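Local coordinates for ADP-ribosylating toxin CARDS (Mycoplasma pneumoniae, PDB 4TLV), which transfers the ADP-ribosyl group from NAD(+) to multiple target proteins in vitro and causes vacuolization of mammalian cells, at residues V350-Q362 with R435-G447. Sequence-based numbering, arbitrary orientation.
Sequences VHLSVSAVNAVNQ and RAASTFFVDVQLG
This is a buried contact at the junction of the beta-trefoil domains D2 and D3, held by hydrogen bonds with apolar packing beside them. The beta turn Ala356-Ala359, just past D2 strand 348-354, meets Phe441-Asp443, the edge strand that opens D3. Segment 435-447 crosses from D2 into D3 after Thr439. Val357 N donates a nearly straight bond to Phe441 O (2.8 Å), almost in line with the C=O bond. The same oxygen receives a CA-H...O contact from Ala356. The Asn358 amide then bonds twice to one residue. Its OD1 accepts from Asp443 N (2.9 Å), and its ND2, with the acceptor near the amide plane, donates to Asp443 O (2.9 Å). A chi1 of 57° sets CG between the backbone N and carbonyl carbon and turns the amide to the strand. Val442 CG1 packs against this amide at ND2 (3.5 Å), while its CG2 meets Val357 CG2 (3.7 Å). One water joins Ser355 O, Thr439 OG1 and Phe441 N. Asp443 OD2 is hydrogen-bonded to Gly471 N. Phe441 O and both backbone polar atoms of Asp443 thus find partners in the D2 turn, and Phe441 N in the bridging water, which favours one placing of strand on turn.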
ATOM      1  N   VAL A 350       9.132  17.715  -6.953  1.00 16.38           N
ATOM      2  CA  VAL A 350       9.455  16.553  -6.132  1.00 18.31           C
ATOM      3  C   VAL A 350      10.269  16.942  -4.890  1.00 20.08           C
ATOM      4  O   VAL A 350      11.199  17.740  -4.969  1.00 18.95           O
ATOM      5  CB  VAL A 350      10.198  15.496  -6.950  1.00 18.00           C
ATOM      6  CG1 VAL A 350      10.416  14.237  -6.126  1.00 17.40           C
ATOM      7  CG2 VAL A 350       9.412  15.181  -8.220  1.00 17.34           C
ATOM      8  N   HIS A 351       9.918  16.347  -3.750  1.00 16.81           N
ATOM      9  CA  HIS A 351      10.510  16.685  -2.458  1.00 15.24           C
ATOM     10  C   HIS A 351      10.326  15.437  -1.592  1.00 18.30           C
ATOM     11  O   HIS A 351       9.462  14.620  -1.877  1.00 15.94           O
ATOM     12  CB  HIS A 351       9.719  17.855  -1.859  1.00 16.95           C
ATOM     13  CG  HIS A 351      10.433  18.607  -0.781  1.00 20.53           C
ATOM     14  ND1 HIS A 351      11.553  19.365  -0.815  1.00 24.56           N
ATOM     15  CD2 HIS A 351       9.972  18.666   0.518  1.00 24.54           C
ATOM     16  CE1 HIS A 351      11.766  19.839   0.461  1.00 22.42           C
ATOM     17  NE2 HIS A 351      10.791  19.408   1.244  1.00 24.46           N
ATOM     18  N   LEU A 352      11.102  15.288  -0.526  1.00 12.75           N
ATOM     19  CA  LEU A 352      10.941  14.107   0.319  1.00 15.13           C
ATOM     20  C   LEU A 352       9.802  14.296   1.308  1.00 19.88           C
ATOM     21  O   LEU A 352       9.508  15.420   1.718  1.00 16.56           O
ATOM     22  CB  LEU A 352      12.234  13.797   1.086  1.00 14.87           C
ATOM     23  CG  LEU A 352      13.471  13.396   0.279  1.00 16.86           C
ATOM     24  CD1 LEU A 352      14.629  13.107   1.245  1.00 13.12           C
ATOM     25  CD2 LEU A 352      13.174  12.179  -0.589  1.00 15.62           C
ATOM     26  N   SER A 353       9.143  13.198   1.668  1.00 14.81           N
ATOM     27  CA  SER A 353       8.309  13.179   2.863  1.00 14.77           C
ATOM     28  C   SER A 353       8.299  11.781   3.480  1.00 15.24           C
ATOM     29  O   SER A 353       8.817  10.832   2.893  1.00 14.07           O
ATOM     30  CB  SER A 353       6.886  13.685   2.594  1.00 18.16           C
ATOM     31  OG  SER A 353       6.176  12.780   1.795  1.00 20.24           O
ATOM     32  N   VAL A 354       7.739  11.665   4.677  1.00 14.76           N
ATOM     33  CA  VAL A 354       7.716  10.388   5.390  1.00 13.16           C
ATOM     34  C   VAL A 354       7.007   9.318   4.543  1.00 10.70           C
ATOM     35  O   VAL A 354       5.876   9.521   4.095  1.00 11.36           O
ATOM     36  CB  VAL A 354       7.035  10.541   6.763  1.00 15.22           C
ATOM     37  CG1 VAL A 354       6.815   9.174   7.444  1.00 11.38           C
ATOM     38  CG2 VAL A 354       7.887  11.426   7.661  1.00 16.37           C
ATOM     39  N   SER A 355       7.678   8.188   4.322  1.00 12.14           N
ATOM     40  CA  SER A 355       7.104   7.106   3.504  1.00 10.99           C
ATOM     41  C   SER A 355       5.787   6.626   4.088  1.00 10.45           C
ATOM     42  O   SER A 355       5.723   6.285   5.261  1.00 11.74           O
ATOM     43  CB  SER A 355       8.079   5.913   3.429  1.00 11.05           C
ATOM     44  OG  SER A 355       9.373   6.320   3.020  1.00 12.58           O
ATOM     45  N   ALA A 356       4.739   6.574   3.269  1.00 11.21           N
ATOM     46  CA  ALA A 356       3.407   6.212   3.745  1.00 12.26           C
ATOM     47  C   ALA A 356       2.768   5.322   2.706  1.00 13.72           C
ATOM     48  O   ALA A 356       2.787   5.650   1.521  1.00 11.84           O
ATOM     49  CB  ALA A 356       2.550   7.460   3.916  1.00 12.62           C
ATOM     50  N   VAL A 357       2.172   4.219   3.143  1.00 11.08           N
ATOM     51  CA  VAL A 357       1.669   3.236   2.189  1.00 10.27           C
ATOM     52  C   VAL A 357       0.421   3.705   1.462  1.00 13.53           C
ATOM     53  O   VAL A 357       0.080   3.162   0.415  1.00 11.73           O
ATOM     54  CB  VAL A 357       1.406   1.870   2.843  1.00 10.11           C
ATOM     55  CG1 VAL A 357       2.709   1.281   3.375  1.00 11.32           C
ATOM     56  CG2 VAL A 357       0.363   1.992   3.954  1.00 12.56           C
ATOM     57  N   ASN A 358      -0.264   4.701   2.024  1.00 10.72           N
ATOM     58  CA  ASN A 358      -1.508   5.177   1.448  1.00 12.23           C
ATOM     59  C   ASN A 358      -1.396   6.530   0.757  1.00 14.65           C
ATOM     60  O   ASN A 358      -2.399   7.088   0.357  1.00 18.20           O
ATOM     61  CB  ASN A 358      -2.624   5.234   2.509  1.00 11.90           C
ATOM     62  CG  ASN A 358      -2.249   6.108   3.708  1.00 14.10           C
ATOM     63  OD1 ASN A 358      -1.082   6.175   4.103  1.00 12.41           O
ATOM     64  ND2 ASN A 358      -3.246   6.781   4.292  1.00 10.82           N
ATOM     65  N   ALA A 359      -0.190   7.063   0.619  1.00 15.79           N
ATOM     66  CA  ALA A 359      -0.039   8.399   0.026  1.00 14.51           C
ATOM     67  C   ALA A 359       0.058   8.317  -1.498  1.00 16.38           C
ATOM     68  O   ALA A 359       1.088   7.892  -2.040  1.00 14.68           O
ATOM     69  CB  ALA A 359       1.197   9.094   0.609  1.00 14.44           C
ATOM     70  N   VAL A 360      -1.007   8.722  -2.188  1.00 12.80           N
ATOM     71  CA  VAL A 360      -1.037   8.648  -3.647  1.00 16.05           C
ATOM     72  C   VAL A 360       0.080   9.498  -4.255  1.00 14.68           C
ATOM     73  O   VAL A 360       0.658   9.133  -5.274  1.00 13.39           O
ATOM     74  CB  VAL A 360      -2.417   9.055  -4.214  1.00 16.50           C
ATOM     75  CG1 VAL A 360      -2.401   9.074  -5.751  1.00 15.18           C
ATOM     76  CG2 VAL A 360      -3.502   8.090  -3.720  1.00 20.36           C
ATOM     77  N   ASN A 361       0.414  10.614  -3.612  1.00 12.20           N
ATOM     78  CA  ASN A 361       1.463  11.481  -4.143  1.00 13.72           C
ATOM     79  C   ASN A 361       2.884  10.912  -3.994  1.00 12.84           C
ATOM     80  O   ASN A 361       3.836  11.495  -4.502  1.00 12.70           O
ATOM     81  CB  ASN A 361       1.361  12.919  -3.590  1.00 15.35           C
ATOM     82  CG  ASN A 361       1.546  12.997  -2.076  1.00 18.36           C
ATOM     83  OD1 ASN A 361       1.872  12.002  -1.415  1.00 16.18           O
ATOM     84  ND2 ASN A 361       1.347  14.197  -1.517  1.00 17.58           N
ATOM     85  N   GLN A 362       3.013   9.755  -3.337  1.00  9.95           N
ATOM     86  CA  GLN A 362       4.294   9.037  -3.303  1.00 10.23           C
ATOM     87  C   GLN A 362       4.325   7.828  -4.241  1.00 11.22           C
ATOM     88  O   GLN A 362       5.275   7.043  -4.209  1.00 13.27           O
ATOM     89  CB  GLN A 362       4.644   8.569  -1.878  1.00 12.32           C
ATOM     90  CG  GLN A 362       4.725   9.679  -0.821  1.00 12.89           C
ATOM     91  CD  GLN A 362       4.938   9.127   0.586  1.00 12.97           C
ATOM     92  OE1 GLN A 362       5.104   7.924   0.783  1.00 12.78           O
ATOM     93  NE2 GLN A 362       4.942  10.010   1.572  1.00 19.38           N
ATOM     94  N   ARG A 435      10.485  -3.812  -5.376  1.00  8.62           N
ATOM     95  CA  ARG A 435      11.024  -4.728  -4.376  1.00 10.36           C
ATOM     96  C   ARG A 435      10.127  -4.700  -3.139  1.00 12.13           C
ATOM     97  O   ARG A 435       9.292  -3.805  -2.987  1.00  8.97           O
ATOM     98  CB  ARG A 435      12.446  -4.320  -3.977  1.00 10.15           C
ATOM     99  CG  ARG A 435      12.534  -3.030  -3.139  1.00 11.70           C
ATOM    100  CD  ARG A 435      13.914  -2.896  -2.404  1.00 11.61           C
ATOM    101  NE  ARG A 435      15.026  -2.877  -3.364  1.00 16.49           N
ATOM    102  CZ  ARG A 435      16.311  -2.718  -3.046  1.00 20.02           C
ATOM    103  NH1 ARG A 435      16.663  -2.531  -1.784  1.00 12.09           N
ATOM    104  NH2 ARG A 435      17.240  -2.715  -4.009  1.00 19.63           N
ATOM    105  N   ALA A 436      10.297  -5.684  -2.264  1.00 10.88           N
ATOM    106  CA  ALA A 436       9.538  -5.721  -1.020  1.00 13.65           C
ATOM    107  C   ALA A 436       9.790  -4.447  -0.200  1.00 12.85           C
ATOM    108  O   ALA A 436      10.879  -3.882  -0.222  1.00 11.90           O
ATOM    109  CB  ALA A 436       9.886  -6.990  -0.208  1.00 10.84           C
ATOM    110  N   ALA A 437       8.767  -4.002   0.515  1.00 11.63           N
ATOM    111  CA  ALA A 437       8.829  -2.773   1.286  1.00 13.39           C
ATOM    112  C   ALA A 437       9.568  -2.972   2.603  1.00 13.67           C
ATOM    113  O   ALA A 437       9.650  -4.085   3.105  1.00 15.18           O
ATOM    114  CB  ALA A 437       7.413  -2.267   1.549  1.00 10.84           C
ATOM    115  N   SER A 438      10.090  -1.887   3.165  1.00 11.82           N
ATOM    116  CA  SER A 438      10.870  -1.977   4.404  1.00 14.60           C
ATOM    117  C   SER A 438      10.210  -1.274   5.586  1.00 13.04           C
ATOM    118  O   SER A 438      10.563  -1.541   6.736  1.00 15.07           O
ATOM    119  CB  SER A 438      12.280  -1.429   4.202  1.00 17.16           C
ATOM    120  OG  SER A 438      12.245  -0.023   4.063  1.00 20.75           O
ATOM    121  N   THR A 439       9.273  -0.373   5.300  1.00 12.07           N
ATOM    122  CA  THR A 439       8.447   0.236   6.346  1.00 13.66           C
ATOM    123  C   THR A 439       6.988   0.267   5.935  1.00 14.20           C
ATOM    124  O   THR A 439       6.659   0.265   4.741  1.00 12.41           O
ATOM    125  CB  THR A 439       8.896   1.664   6.723  1.00 11.25           C
ATOM    126  OG1 THR A 439       8.680   2.560   5.620  1.00 12.50           O
ATOM    127  CG2 THR A 439      10.384   1.666   7.179  1.00 11.61           C
ATOM    128  N   PHE A 440       6.114   0.293   6.935  1.00 11.14           N
ATOM    129  CA  PHE A 440       4.686   0.119   6.694  1.00 11.46           C
ATOM    130  C   PHE A 440       3.864   1.140   7.477  1.00 10.65           C
ATOM    131  O   PHE A 440       2.997   0.785   8.274  1.00 16.27           O
ATOM    132  CB  PHE A 440       4.307  -1.307   7.071  1.00 11.40           C
ATOM    133  CG  PHE A 440       5.138  -2.341   6.366  1.00 12.41           C
ATOM    134  CD1 PHE A 440       6.343  -2.770   6.904  1.00 13.33           C
ATOM    135  CD2 PHE A 440       4.729  -2.863   5.156  1.00 11.01           C
ATOM    136  CE1 PHE A 440       7.118  -3.716   6.259  1.00 17.13           C
ATOM    137  CE2 PHE A 440       5.510  -3.812   4.497  1.00 14.11           C
ATOM    138  CZ  PHE A 440       6.704  -4.227   5.041  1.00 13.42           C
ATOM    139  N   PHE A 441       4.154   2.416   7.245  1.00  9.43           N
ATOM    140  CA  PHE A 441       3.459   3.504   7.931  1.00 10.72           C
ATOM    141  C   PHE A 441       2.230   3.948   7.149  1.00 14.15           C
ATOM    142  O   PHE A 441       2.308   4.154   5.935  1.00 11.65           O
ATOM    143  CB  PHE A 441       4.377   4.726   8.079  1.00 10.50           C
ATOM    144  CG  PHE A 441       5.721   4.422   8.688  1.00 13.85           C
ATOM    145  CD1 PHE A 441       5.873   3.403   9.626  1.00 12.06           C
ATOM    146  CD2 PHE A 441       6.827   5.192   8.346  1.00 10.88           C
ATOM    147  CE1 PHE A 441       7.125   3.139  10.193  1.00 15.34           C
ATOM    148  CE2 PHE A 441       8.075   4.945   8.916  1.00 13.83           C
ATOM    149  CZ  PHE A 441       8.219   3.918   9.839  1.00 16.07           C
ATOM    150  N   VAL A 442       1.101   4.096   7.844  1.00 11.74           N
ATOM    151  CA  VAL A 442      -0.114   4.667   7.243  1.00  9.66           C
ATOM    152  C   VAL A 442      -0.289   6.093   7.739  1.00 10.82           C
ATOM    153  O   VAL A 442      -0.163   6.352   8.941  1.00 11.58           O
ATOM    154  CB  VAL A 442      -1.403   3.890   7.639  1.00 11.87           C
ATOM    155  CG1 VAL A 442      -2.629   4.504   6.941  1.00  9.51           C
ATOM    156  CG2 VAL A 442      -1.270   2.418   7.290  1.00 12.88           C
ATOM    157  N   ASP A 443      -0.526   7.022   6.819  1.00 11.89           N
ATOM    158  CA  ASP A 443      -0.858   8.401   7.200  1.00 11.94           C
ATOM    159  C   ASP A 443      -2.305   8.414   7.676  1.00 10.24           C
ATOM    160  O   ASP A 443      -3.222   8.176   6.886  1.00 11.02           O
ATOM    161  CB  ASP A 443      -0.665   9.342   6.006  1.00 12.81           C
ATOM    162  CG  ASP A 443      -0.857  10.829   6.369  1.00 15.30           C
ATOM    163  OD1 ASP A 443      -1.406  11.139   7.442  1.00 16.58           O
ATOM    164  OD2 ASP A 443      -0.456  11.691   5.558  1.00 18.72           O
ATOM    165  N   VAL A 444      -2.512   8.615   8.976  1.00 11.20           N
ATOM    166  CA  VAL A 444      -3.867   8.559   9.528  1.00 10.88           C
ATOM    167  C   VAL A 444      -4.420   9.956   9.825  1.00 12.75           C
ATOM    168  O   VAL A 444      -5.628  10.127   9.997  1.00 12.60           O
ATOM    169  CB  VAL A 444      -3.964   7.636  10.771  1.00 11.55           C
ATOM    170  CG1 VAL A 444      -3.760   6.163  10.367  1.00 11.50           C
ATOM    171  CG2 VAL A 444      -2.946   8.052  11.853  1.00 10.33           C
ATOM    172  N   GLN A 445      -3.541  10.958   9.867  1.00 13.24           N
ATOM    173  CA  GLN A 445      -4.009  12.333   9.919  1.00 10.55           C
ATOM    174  C   GLN A 445      -5.085  12.548  11.015  1.00 11.27           C
ATOM    175  O   GLN A 445      -6.119  13.171  10.763  1.00 16.74           O
ATOM    176  CB  GLN A 445      -4.558  12.701   8.544  1.00 16.10           C
ATOM    177  CG  GLN A 445      -4.639  14.182   8.244  1.00 21.70           C
ATOM    178  CD  GLN A 445      -4.998  14.478   6.789  1.00 32.28           C
ATOM    179  OE1 GLN A 445      -5.591  13.648   6.094  1.00 29.13           O
ATOM    180  NE2 GLN A 445      -4.642  15.678   6.328  1.00 30.67           N
ATOM    181  N   LEU A 446      -4.840  12.035  12.221  1.00 12.49           N
ATOM    182  CA  LEU A 446      -5.870  12.044  13.277  1.00 14.73           C
ATOM    183  C   LEU A 446      -6.282  13.454  13.642  1.00 15.78           C
ATOM    184  O   LEU A 446      -5.455  14.353  13.694  1.00 16.51           O
ATOM    185  CB  LEU A 446      -5.406  11.326  14.541  1.00 14.45           C
ATOM    186  CG  LEU A 446      -4.882   9.897  14.360  1.00 18.49           C
ATOM    187  CD1 LEU A 446      -4.522   9.324  15.712  1.00 14.23           C
ATOM    188  CD2 LEU A 446      -5.914   9.015  13.626  1.00 13.78           C
ATOM    189  N   GLY A 447      -7.567  13.638  13.915  1.00 16.21           N
ATOM    190  CA  GLY A 447      -8.051  14.935  14.351  1.00 15.73           C
ATOM    191  C   GLY A 447      -9.418  14.783  14.982  1.00 15.50           C
ATOM    192  O   GLY A 447      -9.888  13.676  15.204  1.00 15.33           O
TER
HETATM  193  O   HOH W   1       6.019   3.442   5.430  1.00 13.15           O